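Arginyl-trna synthetase (Thermus thermophilus, PDB 1IQ0) probably catalyses the ATP-dependent joining of L-arginine to tRNA(Arg), as a monomeric class I aminoacyl-tRNA synthetase. Local coordinates at residues R4-A9 against L23-A28; A11-E16 against Q56-R61; P33-V38 against N79-T84; P39-A44 against G75-F80; L88-R93 against D508-E513. All coordinates share one frame; numbering follows the deposited sequence.

Contact 1: R4-A9 against L23-A28; sequences RALEEA and LKVARA
Helix 3-15 comes nearest the chain leading into edge strand 26-27 where Glu7 faces Val25, their CA atoms 6.3 Å apart. Glu7 carries the contact. Its CG lies anti to its own carbonyl carbon (chi1 -54°) and the chain runs out extended, which brings the carboxylate to the backbone of the other segment. There Val25 N donates to Glu7 OE2 over 2.7 Å, nearly straight at 168°, meeting the oxygen on its anti side and a little out of the carboxylate plane. The CG1 methyl of Val25 lies 3.4 Å from that same OE2, while its CG2 turns to Leu6 and reaches CD2 at 4.2 Å, the two side chains crossing at about a right angle. Lys24 curls back, bent at three successive torsions, and lays its CE against the carboxylate; its NZ makes a long salt bridge of 3.8 Å with Glu7 OE2. From the helix side Arg4 NE pairs with Glu7 OE1 at 3.4 Å. Arg4 also bridges to Glu514 of helix 512-522. Glu7 is thus a buried acid with one oxygen on a backbone N-H and two basic side chains beside it, a setting that would probably favour its charged form.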
# COMPACT_ATOMS: atom_id res chain seq x y z
N ARG A 4 1.90 12.35 -19.06
CA ARG A 4 2.93 11.40 -19.46
C ARG A 4 3.21 11.53 -20.95
O ARG A 4 4.35 11.39 -21.40
CB ARG A 4 2.51 9.96 -19.14
CG ARG A 4 2.65 9.57 -17.66
CD ARG A 4 4.11 9.60 -17.21
NE ARG A 4 4.27 9.41 -15.77
CZ ARG A 4 4.25 8.24 -15.14
NH1 ARG A 4 4.06 7.11 -15.83
NH2 ARG A 4 4.41 8.19 -13.83
N ALA A 5 2.16 11.79 -21.73
CA ALA A 5 2.30 11.95 -23.17
C ALA A 5 3.20 13.16 -23.41
O ALA A 5 4.00 13.19 -24.35
CB ALA A 5 0.94 12.17 -23.81
N LEU A 6 3.09 14.16 -22.54
CA LEU A 6 3.89 15.36 -22.66
C LEU A 6 5.35 15.08 -22.29
O LEU A 6 6.27 15.59 -22.93
CB LEU A 6 3.32 16.46 -21.76
CG LEU A 6 4.00 17.83 -21.80
CD1 LEU A 6 4.21 18.30 -23.25
CD2 LEU A 6 3.12 18.83 -21.04
N GLU A 7 5.56 14.26 -21.27
CA GLU A 7 6.92 13.92 -20.85
C GLU A 7 7.56 13.06 -21.93
O GLU A 7 8.76 13.17 -22.19
CB GLU A 7 6.91 13.17 -19.52
CG GLU A 7 6.16 13.89 -18.42
CD GLU A 7 6.27 13.21 -17.07
OE1 GLU A 7 6.20 11.96 -17.03
OE2 GLU A 7 6.41 13.92 -16.06
N GLU A 8 6.77 12.20 -22.56
CA GLU A 8 7.29 11.34 -23.62
C GLU A 8 7.77 12.18 -24.79
O GLU A 8 8.86 11.97 -25.32
CB GLU A 8 6.21 10.36 -24.09
CG GLU A 8 6.64 9.48 -25.26
CD GLU A 8 7.94 8.74 -24.98
OE1 GLU A 8 8.02 8.02 -23.96
OE2 GLU A 8 8.89 8.88 -25.78
N ALA A 9 6.96 13.16 -25.19
CA ALA A 9 7.32 14.02 -26.30
C ALA A 9 8.57 14.84 -25.97
O ALA A 9 9.37 15.15 -26.85
CB ALA A 9 6.16 14.95 -26.64
N LEU A 23 12.81 13.96 -18.15
CA LEU A 23 12.39 14.98 -17.20
C LEU A 23 10.92 14.83 -16.79
O LEU A 23 10.09 14.43 -17.60
CB LEU A 23 12.61 16.38 -17.78
CG LEU A 23 14.05 16.84 -18.00
CD1 LEU A 23 14.05 18.25 -18.55
CD2 LEU A 23 14.82 16.78 -16.69
N LYS A 24 10.62 15.16 -15.54
CA LYS A 24 9.25 15.07 -15.05
C LYS A 24 8.54 16.41 -15.16
O LYS A 24 9.11 17.46 -14.84
CB LYS A 24 9.23 14.60 -13.59
CG LYS A 24 9.83 13.22 -13.34
CD LYS A 24 9.21 12.13 -14.21
CE LYS A 24 7.69 12.13 -14.14
NZ LYS A 24 7.18 12.14 -12.75
N VAL A 25 7.30 16.38 -15.62
CA VAL A 25 6.50 17.59 -15.75
C VAL A 25 5.70 17.70 -14.45
O VAL A 25 5.41 16.68 -13.81
CB VAL A 25 5.53 17.49 -16.96
CG1 VAL A 25 4.38 16.56 -16.64
CG2 VAL A 25 5.02 18.87 -17.33
N ALA A 26 5.36 18.92 -14.05
CA ALA A 26 4.60 19.13 -12.83
C ALA A 26 3.70 20.35 -13.02
O ALA A 26 3.93 21.15 -13.93
CB ALA A 26 5.54 19.35 -11.64
N ARG A 27 2.68 20.48 -12.18
CA ARG A 27 1.77 21.60 -12.26
C ARG A 27 2.52 22.92 -12.13
O ARG A 27 3.34 23.09 -11.23
CB ARG A 27 0.71 21.50 -11.15
CG ARG A 27 -0.35 20.43 -11.42
CD ARG A 27 -1.22 20.83 -12.60
NE ARG A 27 -2.05 21.98 -12.29
CZ ARG A 27 -3.18 21.93 -11.59
NH1 ARG A 27 -3.62 20.76 -11.12
NH2 ARG A 27 -3.88 23.03 -11.35
N ALA A 28 2.25 23.84 -13.05
CA ALA A 28 2.91 25.14 -13.05
C ALA A 28 2.39 26.02 -11.92
O ALA A 28 1.28 25.82 -11.42
CB ALA A 28 2.69 25.83 -14.40

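Contact 2: A11-E16 against Q56-R61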
# COMPACT_ATOMS: atom_id res chain seq x y z
N ALA A 11 11.01 13.87 -23.77
CA ALA A 11 12.13 12.93 -23.72
C ALA A 11 12.66 12.71 -25.13
O ALA A 11 13.85 12.91 -25.40
CB ALA A 11 11.66 11.60 -23.13
N GLN A 12 11.77 12.30 -26.02
CA GLN A 12 12.12 12.05 -27.41
C GLN A 12 12.85 13.25 -27.99
O GLN A 12 13.77 13.10 -28.79
CB GLN A 12 10.85 11.76 -28.22
CG GLN A 12 11.03 10.70 -29.28
CD GLN A 12 11.57 9.40 -28.71
OE1 GLN A 12 10.98 8.82 -27.80
NE2 GLN A 12 12.69 8.94 -29.25
N ALA A 13 12.43 14.44 -27.58
CA ALA A 13 13.04 15.68 -28.06
C ALA A 13 14.42 15.91 -27.46
O ALA A 13 15.29 16.52 -28.09
CB ALA A 13 12.13 16.86 -27.75
N LEU A 14 14.62 15.43 -26.23
CA LEU A 14 15.90 15.58 -25.54
C LEU A 14 16.96 14.66 -26.13
O LEU A 14 18.15 14.97 -26.10
CB LEU A 14 15.73 15.29 -24.05
CG LEU A 14 15.00 16.36 -23.22
CD1 LEU A 14 14.64 15.81 -21.85
CD2 LEU A 14 15.88 17.59 -23.09
N LYS A 15 16.53 13.53 -26.68
CA LYS A 15 17.45 12.58 -27.29
C LYS A 15 17.96 13.13 -28.62
O LYS A 15 19.13 12.94 -28.97
CB LYS A 15 16.75 11.23 -27.51
CG LYS A 15 16.60 10.41 -26.23
CD LYS A 15 15.36 9.52 -26.25
CE LYS A 15 15.37 8.52 -27.39
NZ LYS A 15 14.16 7.64 -27.35
N GLU A 16 17.09 13.83 -29.35
CA GLU A 16 17.46 14.41 -30.63
C GLU A 16 18.38 15.62 -30.49
O GLU A 16 18.75 16.25 -31.48
CB GLU A 16 16.21 14.82 -31.41
CG GLU A 16 15.40 13.66 -31.97
CD GLU A 16 14.25 14.11 -32.84
OE1 GLU A 16 14.49 14.85 -33.83
OE2 GLU A 16 13.09 13.74 -32.55
N GLN A 56 14.76 27.32 -23.99
CA GLN A 56 14.50 27.87 -25.32
C GLN A 56 14.92 26.85 -26.36
O GLN A 56 14.27 26.70 -27.40
CB GLN A 56 15.28 29.17 -25.52
CG GLN A 56 15.09 29.80 -26.89
CD GLN A 56 13.65 30.16 -27.18
OE1 GLN A 56 13.04 30.96 -26.47
NE2 GLN A 56 13.09 29.58 -28.24
N GLU A 57 16.01 26.15 -26.08
CA GLU A 57 16.54 25.12 -26.96
C GLU A 57 15.52 24.00 -27.12
O GLU A 57 15.18 23.60 -28.24
CB GLU A 57 17.84 24.55 -26.37
CG GLU A 57 18.38 23.31 -27.07
CD GLU A 57 18.86 23.59 -28.48
OE1 GLU A 57 19.75 24.44 -28.65
OE2 GLU A 57 18.34 22.95 -29.42
N LEU A 58 15.03 23.51 -25.99
CA LEU A 58 14.03 22.44 -25.98
C LEU A 58 12.79 22.87 -26.74
O LEU A 58 12.21 22.09 -27.50
CB LEU A 58 13.67 22.08 -24.54
CG LEU A 58 12.62 20.98 -24.35
CD1 LEU A 58 13.06 19.71 -25.07
CD2 LEU A 58 12.44 20.71 -22.86
N LYS A 59 12.39 24.11 -26.54
CA LYS A 59 11.21 24.65 -27.21
C LYS A 59 11.40 24.61 -28.72
O LYS A 59 10.46 24.32 -29.47
CB LYS A 59 10.98 26.10 -26.77
CG LYS A 59 9.75 26.75 -27.38
CD LYS A 59 9.68 28.23 -27.04
CE LYS A 59 8.38 28.85 -27.52
NZ LYS A 59 8.15 28.55 -28.96
N ASP A 60 12.62 24.89 -29.17
CA ASP A 60 12.94 24.91 -30.60
C ASP A 60 12.85 23.55 -31.30
O ASP A 60 12.46 23.48 -32.46
CB ASP A 60 14.34 25.50 -30.79
CG ASP A 60 14.43 26.94 -30.34
OD1 ASP A 60 15.54 27.51 -30.37
OD2 ASP A 60 13.39 27.52 -29.95
N ARG A 61 13.20 22.48 -30.59
CA ARG A 61 13.16 21.15 -31.19
C ARG A 61 12.03 20.28 -30.64
O ARG A 61 12.10 19.05 -30.74
CB ARG A 61 14.49 20.43 -30.97
CG ARG A 61 15.68 21.15 -31.58
CD ARG A 61 16.94 20.33 -31.46
NE ARG A 61 18.10 21.03 -32.01
CZ ARG A 61 19.32 20.51 -32.10
NH1 ARG A 61 19.55 19.28 -31.66
NH2 ARG A 61 20.31 21.23 -32.62
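Leu58 sends its CD1 methyl between Ala13 and Leu14, touching Ala13 CB and Leu14 CD2, each 4.0 Å from Leu58 CD1. The two leucines approach obliquely from different starting torsions: Leu58 holds CG anti to its backbone N (chi1 179°), Leu14 anti to its carbonyl carbon (chi1 -73°), and each brings a branch into the interface although neither CB aims straight across it. Ala13 does point across, and its small side chain lets the end of the facing helix come close: Ala13 CB is 3.7 Å from Arg61 O. This is helix-to-helix packing inside the N-terminal domain, where the last turns of helix 3-15 meet those of helix 51-60. At its exposed end the contact turns polar. Arg61, the first residue to leave the helical conformation, extends its side chain alongside the end of helix 3-15, and the guanidinium presents an edge to residues 11-16, with Glu16 O near its plane. The bond from Arg61 NH1 to Glu16 O is weak, 3.1 Å long and bent to 121°. Behind it, Glu57 OE2 lies 3.2 Å from Arg61 NE but well out of the guanidinium plane, a pairing of charges alone, while Met17 packs on both Glu57 and Arg61.

Contact 3: P33-V38 against N79-T84; sequences PGDYGV and NFRLRT
A classic beta bulge marks the pairing of strands 36-39 and 77-82, the central pair of the antiparallel sheet in the N-terminal domain: Asp35 and Tyr36 both face Phe80. Phe80 O takes two backbone donors, Asp35 N at 2.8 Å, tilted from the carbonyl plane, and Tyr36 N at 3.2 Å, lying in it. In return Phe80 N donates to Tyr36 O, making Tyr36 and Phe80 a hydrogen-bonded pair. The bulge turns Asp35 so that its carboxylate continues the ladder: with CG anti to the carbonyl carbon (chi1 -54°), OD2 receives Leu82 N at 2.9 Å on its anti side, at 167°. Arg503 forms a salt bridge with that OD2. Leu82 CD1 meets the edge of the Tyr36 ring, 3.5 Å from CE1, and Val38 CG1 comes to the Phe80 ring edge. Gly37 stands opposite Asn79, CA atoms 3.9 Å apart, and a CB on it would collide with Asn79 OD1 as placed. Strands 26-27 and 68-74 flank the pair. Helix 3-15 covers the face bearing Tyr36 and Phe80, Leu6 and Ile10 resting on Phe80, while the Tyr36 hydroxyl is hydrogen-bonded to Asp511 and the Tyr36 ring touches Leu507 of helix 500-509.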
# COMPACT_ATOMS: atom_id res chain seq x y z
N PRO A 33 2.48 31.57 -16.18
CA PRO A 33 2.54 31.17 -17.58
C PRO A 33 2.35 29.68 -17.86
O PRO A 33 3.33 28.95 -18.03
CB PRO A 33 3.92 31.66 -18.02
CG PRO A 33 4.11 32.88 -17.19
CD PRO A 33 3.63 32.41 -15.83
N GLY A 34 1.11 29.21 -17.91
CA GLY A 34 0.86 27.81 -18.21
C GLY A 34 0.25 26.91 -17.16
O GLY A 34 -0.00 27.31 -16.02
N ASP A 35 0.02 25.66 -17.55
CA ASP A 35 -0.58 24.67 -16.67
C ASP A 35 0.46 23.68 -16.17
O ASP A 35 0.41 23.25 -15.01
CB ASP A 35 -1.67 23.93 -17.43
CG ASP A 35 -2.70 24.87 -18.02
OD1 ASP A 35 -3.24 25.71 -17.27
OD2 ASP A 35 -2.98 24.78 -19.23
N TYR A 36 1.39 23.33 -17.04
CA TYR A 36 2.45 22.38 -16.71
C TYR A 36 3.82 22.92 -17.07
O TYR A 36 3.97 23.70 -18.01
CB TYR A 36 2.23 21.06 -17.45
CG TYR A 36 1.00 20.30 -17.01
CD1 TYR A 36 -0.10 20.17 -17.85
CD2 TYR A 36 0.94 19.73 -15.75
CE1 TYR A 36 -1.24 19.48 -17.44
CE2 TYR A 36 -0.19 19.05 -15.32
CZ TYR A 36 -1.28 18.92 -16.17
OH TYR A 36 -2.39 18.24 -15.75
N GLY A 37 4.83 22.50 -16.32
CA GLY A 37 6.18 22.96 -16.58
C GLY A 37 7.21 21.91 -16.26
O GLY A 37 6.97 20.97 -15.50
N VAL A 38 8.38 22.06 -16.87
CA VAL A 38 9.47 21.13 -16.64
C VAL A 38 10.70 21.95 -16.24
O VAL A 38 10.99 22.98 -16.86
CB VAL A 38 9.77 20.31 -17.91
CG1 VAL A 38 10.21 21.23 -19.04
CG2 VAL A 38 10.82 19.27 -17.61
N ASN A 79 7.39 26.06 -19.59
CA ASN A 79 5.99 25.85 -19.25
C ASN A 79 5.11 25.61 -20.46
O ASN A 79 5.41 26.04 -21.57
CB ASN A 79 5.45 27.04 -18.46
CG ASN A 79 6.10 27.18 -17.11
OD1 ASN A 79 6.50 26.20 -16.48
ND2 ASN A 79 6.21 28.42 -16.64
N PHE A 80 4.00 24.92 -20.23
CA PHE A 80 3.07 24.61 -21.31
C PHE A 80 1.65 25.02 -20.96
O PHE A 80 1.12 24.67 -19.91
CB PHE A 80 3.08 23.11 -21.62
CG PHE A 80 4.44 22.57 -21.93
CD1 PHE A 80 5.32 22.23 -20.91
CD2 PHE A 80 4.86 22.42 -23.25
CE1 PHE A 80 6.60 21.74 -21.19
CE2 PHE A 80 6.14 21.93 -23.55
CZ PHE A 80 7.01 21.59 -22.52
N ARG A 81 1.03 25.78 -21.86
CA ARG A 81 -0.34 26.20 -21.68
C ARG A 81 -1.14 25.25 -22.57
O ARG A 81 -0.86 25.14 -23.76
CB ARG A 81 -0.53 27.66 -22.10
CG ARG A 81 -1.96 28.19 -21.94
CD ARG A 81 -1.96 29.70 -21.71
NE ARG A 81 -0.99 30.39 -22.56
CZ ARG A 81 -1.14 30.58 -23.86
NH1 ARG A 81 -2.22 30.14 -24.49
NH2 ARG A 81 -0.18 31.19 -24.55
N LEU A 82 -2.11 24.56 -21.98
CA LEU A 82 -2.92 23.60 -22.72
C LEU A 82 -4.09 24.24 -23.44
O LEU A 82 -4.57 25.31 -23.05
CB LEU A 82 -3.45 22.53 -21.76
CG LEU A 82 -2.41 21.72 -20.97
CD1 LEU A 82 -3.10 20.68 -20.10
CD2 LEU A 82 -1.43 21.03 -21.94
N ARG A 83 -4.55 23.60 -24.51
CA ARG A 83 -5.71 24.11 -25.22
C ARG A 83 -6.88 23.73 -24.32
O ARG A 83 -7.05 22.56 -23.97
CB ARG A 83 -5.86 23.45 -26.59
CG ARG A 83 -4.76 23.78 -27.59
CD ARG A 83 -5.20 23.43 -29.00
NE ARG A 83 -5.74 22.08 -29.06
CZ ARG A 83 -6.36 21.57 -30.12
NH1 ARG A 83 -6.52 22.31 -31.22
NH2 ARG A 83 -6.83 20.33 -30.08
N THR A 84 -7.67 24.71 -23.93
CA THR A 84 -8.80 24.46 -23.05
C THR A 84 -9.69 23.30 -23.50
O THR A 84 -10.03 22.44 -22.69
CB THR A 84 -9.62 25.74 -22.89
OG1 THR A 84 -8.78 26.75 -22.30
CG2 THR A 84 -10.84 25.51 -21.99

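Contact 4: P39-A44 against G75-F80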
# COMPACT_ATOMS: atom_id res chain seq x y z
N PRO A 39 11.41 21.52 -15.19
CA PRO A 39 12.60 22.24 -14.73
C PRO A 39 13.83 21.82 -15.53
O PRO A 39 13.98 20.64 -15.87
CB PRO A 39 12.70 21.81 -13.27
CG PRO A 39 12.29 20.36 -13.35
CD PRO A 39 11.09 20.39 -14.29
N LEU A 40 14.70 22.77 -15.84
CA LEU A 40 15.93 22.46 -16.58
C LEU A 40 17.14 22.91 -15.78
O LEU A 40 18.08 23.49 -16.33
CB LEU A 40 15.93 23.12 -17.96
CG LEU A 40 14.88 22.58 -18.93
CD1 LEU A 40 13.54 23.25 -18.66
CD2 LEU A 40 15.31 22.85 -20.36
N PHE A 41 17.11 22.64 -14.48
CA PHE A 41 18.20 23.01 -13.59
C PHE A 41 19.15 21.84 -13.39
O PHE A 41 20.36 22.03 -13.28
CB PHE A 41 17.63 23.47 -12.25
CG PHE A 41 16.67 24.62 -12.36
CD1 PHE A 41 17.13 25.88 -12.73
CD2 PHE A 41 15.31 24.43 -12.14
CE1 PHE A 41 16.24 26.95 -12.87
CE2 PHE A 41 14.42 25.49 -12.28
CZ PHE A 41 14.88 26.75 -12.65
N ALA A 42 18.60 20.63 -13.35
CA ALA A 42 19.41 19.43 -13.18
C ALA A 42 20.35 19.30 -14.38
O ALA A 42 21.46 18.80 -14.26
CB ALA A 42 18.51 18.21 -13.07
N LEU A 43 19.88 19.75 -15.54
CA LEU A 43 20.67 19.70 -16.76
C LEU A 43 21.43 21.01 -16.92
O LEU A 43 22.41 21.07 -17.66
CB LEU A 43 19.77 19.49 -17.98
CG LEU A 43 19.04 18.16 -18.09
CD1 LEU A 43 18.31 18.10 -19.43
CD2 LEU A 43 20.02 17.00 -17.97
N ALA A 44 20.96 22.04 -16.24
CA ALA A 44 21.59 23.36 -16.30
C ALA A 44 23.05 23.29 -15.86
O ALA A 44 23.91 23.98 -16.42
CB ALA A 44 20.83 24.34 -15.43
N GLY A 75 12.26 31.50 -17.11
CA GLY A 75 13.35 31.44 -16.15
C GLY A 75 13.73 30.07 -15.61
O GLY A 75 13.48 29.77 -14.44
N GLY A 76 14.35 29.25 -16.45
CA GLY A 76 14.77 27.93 -16.01
C GLY A 76 13.82 26.81 -16.38
O GLY A 76 14.25 25.69 -16.68
N TYR A 77 12.52 27.09 -16.34
CA TYR A 77 11.51 26.10 -16.67
C TYR A 77 11.00 26.32 -18.08
O TYR A 77 11.19 27.38 -18.67
CB TYR A 77 10.30 26.20 -15.73
CG TYR A 77 10.54 25.87 -14.27
CD1 TYR A 77 11.18 26.77 -13.42
CD2 TYR A 77 10.08 24.66 -13.73
CE1 TYR A 77 11.36 26.47 -12.06
CE2 TYR A 77 10.26 24.36 -12.38
CZ TYR A 77 10.90 25.27 -11.56
OH TYR A 77 11.07 24.95 -10.23
N LEU A 78 10.35 25.29 -18.62
CA LEU A 78 9.71 25.40 -19.92
C LEU A 78 8.26 25.05 -19.58
O LEU A 78 7.95 23.90 -19.26
CB LEU A 78 10.26 24.39 -20.94
CG LEU A 78 9.47 24.42 -22.26
CD1 LEU A 78 9.41 25.84 -22.82
CD2 LEU A 78 10.09 23.48 -23.27
N ASN A 79 7.39 26.06 -19.59
CA ASN A 79 5.99 25.85 -19.25
C ASN A 79 5.11 25.61 -20.46
O ASN A 79 5.41 26.04 -21.57
CB ASN A 79 5.45 27.04 -18.46
CG ASN A 79 6.10 27.18 -17.11
OD1 ASN A 79 6.50 26.20 -16.48
ND2 ASN A 79 6.21 28.42 -16.64
N PHE A 80 4.00 24.92 -20.23
CA PHE A 80 3.07 24.61 -21.31
C PHE A 80 1.65 25.02 -20.96
O PHE A 80 1.12 24.67 -19.91
CB PHE A 80 3.08 23.11 -21.62
CG PHE A 80 4.44 22.57 -21.93
CD1 PHE A 80 5.32 22.23 -20.91
CD2 PHE A 80 4.86 22.42 -23.25
CE1 PHE A 80 6.60 21.74 -21.19
CE2 PHE A 80 6.14 21.93 -23.55
CZ PHE A 80 7.01 21.59 -22.52
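Phe41 and Tyr77 both hold CG anti to the carbonyl carbon (chi1 -58° and -66°), and these settings swing the two rings together at the end of the antiparallel sheet of the N-terminal domain, where strand 36-39 finishes against the start of strand 77-82. They form an offset edge-to-face pair: Phe41 turns its edge to the face of Tyr77, with ring centroids 5.1 Å apart and planes at 79°. The closest atoms of the two rings are Phe41 CE2 and Tyr77 CE1, 3.2 Å apart. Pro39 forms a non-hydrogen-bonded pair with Tyr77 and lays its CB 3.6 Å from Tyr77 CE2, so both Pro39 and Phe41 lean on one side of the tyrosine ring. Replacing Tyr77 by an alanine would probably leave Pro39 CB and the Phe41 edge without their shared partner and the phenylalanine ring less firmly held on that edge.

Gly76 makes room for the Phe41 ring. The glycine CA packs 3.6 Å from Phe41 CZ, and a CB there would collide with that ring atom; the backbone angles of Gly76 call for glycine in their own right. Its carbonyl oxygen lies over one face of the Phe41 ring, toward the rim, and accepts a weak, bent bond from Leu40 N. Pro51, at the head of helix 51-60, packs on Phe41 as well. Leu40 turns inward to Ile54 of that helix, and Leu78, on the same strand as Tyr77, rests on Leu58. Between the two leucines, Leu40 CD1 stands 4.2 Å from Leu78 CB.

Contact 5: L88-R93 against D508-E513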
# COMPACT_ATOMS: atom_id res chain seq x y z
N LEU A 88 -10.30 19.88 -21.40
CA LEU A 88 -11.61 19.41 -20.98
C LEU A 88 -11.90 18.01 -21.51
O LEU A 88 -12.38 17.15 -20.78
CB LEU A 88 -12.70 20.37 -21.46
CG LEU A 88 -12.66 21.77 -20.86
CD1 LEU A 88 -13.55 22.72 -21.67
CD2 LEU A 88 -13.12 21.69 -19.41
N ARG A 89 -11.60 17.80 -22.79
CA ARG A 89 -11.84 16.51 -23.42
C ARG A 89 -11.12 15.40 -22.66
O ARG A 89 -11.71 14.35 -22.36
CB ARG A 89 -11.36 16.56 -24.87
CG ARG A 89 -11.94 15.48 -25.76
CD ARG A 89 -11.63 15.76 -27.22
NE ARG A 89 -12.18 17.03 -27.67
CZ ARG A 89 -13.48 17.31 -27.75
NH1 ARG A 89 -14.38 16.40 -27.41
NH2 ARG A 89 -13.88 18.50 -28.16
N GLU A 90 -9.85 15.63 -22.33
CA GLU A 90 -9.06 14.65 -21.59
C GLU A 90 -9.58 14.46 -20.17
O GLU A 90 -9.49 13.37 -19.61
CB GLU A 90 -7.59 15.09 -21.55
CG GLU A 90 -6.71 14.33 -20.55
CD GLU A 90 -6.40 12.89 -20.95
OE1 GLU A 90 -5.74 12.19 -20.15
OE2 GLU A 90 -6.79 12.45 -22.06
N ALA A 91 -10.13 15.52 -19.57
CA ALA A 91 -10.66 15.41 -18.21
C ALA A 91 -11.93 14.58 -18.19
O ALA A 91 -12.21 13.86 -17.23
CB ALA A 91 -10.94 16.79 -17.63
N LEU A 92 -12.71 14.66 -19.27
CA LEU A 92 -13.96 13.92 -19.34
C LEU A 92 -13.78 12.44 -19.68
O LEU A 92 -14.59 11.61 -19.28
CB LEU A 92 -14.90 14.58 -20.35
CG LEU A 92 -15.29 16.02 -19.98
CD1 LEU A 92 -16.36 16.53 -20.94
CD2 LEU A 92 -15.80 16.05 -18.54
N ARG A 93 -12.71 12.12 -20.42
CA ARG A 93 -12.43 10.74 -20.81
C ARG A 93 -12.43 9.80 -19.60
O ARG A 93 -11.86 10.12 -18.55
CB ARG A 93 -11.07 10.67 -21.52
CG ARG A 93 -10.66 9.27 -21.97
CD ARG A 93 -9.33 9.28 -22.72
NE ARG A 93 -8.19 9.60 -21.87
CZ ARG A 93 -7.79 8.87 -20.83
NH1 ARG A 93 -8.44 7.76 -20.51
NH2 ARG A 93 -6.73 9.24 -20.12
N ASP A 508 -7.38 19.70 -12.33
CA ASP A 508 -7.03 18.87 -11.17
C ASP A 508 -7.32 17.41 -11.49
O ASP A 508 -6.63 16.52 -11.01
CB ASP A 508 -7.80 19.31 -9.93
CG ASP A 508 -7.31 20.63 -9.40
OD1 ASP A 508 -6.10 20.90 -9.54
OD2 ASP A 508 -8.13 21.40 -8.85
N LEU A 509 -8.33 17.18 -12.31
CA LEU A 509 -8.69 15.82 -12.71
C LEU A 509 -7.60 15.19 -13.59
O LEU A 509 -7.45 13.96 -13.60
CB LEU A 509 -10.02 15.83 -13.44
CG LEU A 509 -11.26 15.90 -12.54
CD1 LEU A 509 -12.50 16.22 -13.37
CD2 LEU A 509 -11.42 14.57 -11.81
N LEU A 510 -6.85 16.01 -14.31
CA LEU A 510 -5.81 15.51 -15.19
C LEU A 510 -4.59 15.00 -14.42
O LEU A 510 -3.71 14.38 -15.01
CB LEU A 510 -5.35 16.59 -16.18
CG LEU A 510 -6.34 17.17 -17.20
CD1 LEU A 510 -5.55 17.85 -18.31
CD2 LEU A 510 -7.20 16.09 -17.80
N ASP A 511 -4.55 15.25 -13.12
CA ASP A 511 -3.43 14.82 -12.29
C ASP A 511 -3.64 13.47 -11.61
O ASP A 511 -2.74 12.96 -10.96
CB ASP A 511 -3.12 15.86 -11.22
CG ASP A 511 -2.66 17.17 -11.81
OD1 ASP A 511 -1.97 17.14 -12.85
OD2 ASP A 511 -2.97 18.22 -11.23
N PHE A 512 -4.83 12.90 -11.77
CA PHE A 512 -5.15 11.63 -11.14
C PHE A 512 -4.26 10.45 -11.53
O PHE A 512 -3.74 9.73 -10.66
CB PHE A 512 -6.60 11.26 -11.44
CG PHE A 512 -6.97 9.87 -10.98
CD1 PHE A 512 -6.97 9.55 -9.62
CD2 PHE A 512 -7.30 8.89 -11.90
CE1 PHE A 512 -7.29 8.27 -9.20
CE2 PHE A 512 -7.63 7.60 -11.48
CZ PHE A 512 -7.62 7.29 -10.13
N GLU A 513 -4.08 10.23 -12.83
CA GLU A 513 -3.28 9.12 -13.29
C GLU A 513 -1.82 9.24 -12.85
O GLU A 513 -1.18 8.23 -12.53
CB GLU A 513 -3.40 8.99 -14.82
CG GLU A 513 -4.83 8.70 -15.27
CD GLU A 513 -4.94 8.21 -16.72
OE1 GLU A 513 -4.36 8.86 -17.62
OE2 GLU A 513 -5.61 7.18 -16.95
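Leu510 CD2 presses against helix 84-92, touching Glu90 CG at 3.3 Å and Ala91 CB at 3.8 Å. Ala91 CB also meets Leu509 CB, more loosely, so the small alanine sits against two leucines of the turn that joins helix 500-509 to helix 512-522. Beside this apolar patch Arg93 NH2 reaches across to Glu513 OE1, a salt bridge of 3.5 Å whose hydrogen bond is weak; the guanidinium and carboxylate planes stand 45° apart. Glu90 helps position the arginine. Its CG is anti to the backbone N (chi1 167°) and its chain bends at the next torsion, bringing the carboxylate to the NE and NH2 edge of the guanidinium, which grips it side-on from above the carboxylate plane: Arg93 NH2 to Glu90 OE1 at 3.1 Å and Arg93 NE to Glu90 OE2 at 3.2 Å. Putting a leucine in place of Glu90 would probably set the Arg93 guanidinium free to turn and weaken its reach to Glu513. Farther out, Ser572 of helix 562-583 binds Ala91 O. The contact joins helix 84-92 to the anticodon-binding domain, and the one arginine between two acids probably offsets the repulsion of carboxylate oxygens only 4.4 Å apart, Glu90 OE1 and Glu513 OE1.

From the N terminus, helix 3-15 enters first: contact 1 closes a short loop by bringing it back to the approach of strand 26-27, and contact 2 joins its later turns to helix 51-60, crossing contact 1 along the chain. Contacts 3 and 4 pair successive parts of the chain from residue 33 to 44 with residues 75-84, around strand 77-82; they share Asn79 and Phe80, contact 4 pairing the inner residues, and both cross contact 2. Contact 5 follows in series, spanning over 400 residues to tie helix 84-92 to the anticodon-binding domain. Arg27 of contact 1 and Tyr36 of contact 3 reach its Asp511, joining the N-terminal domain to that same turn.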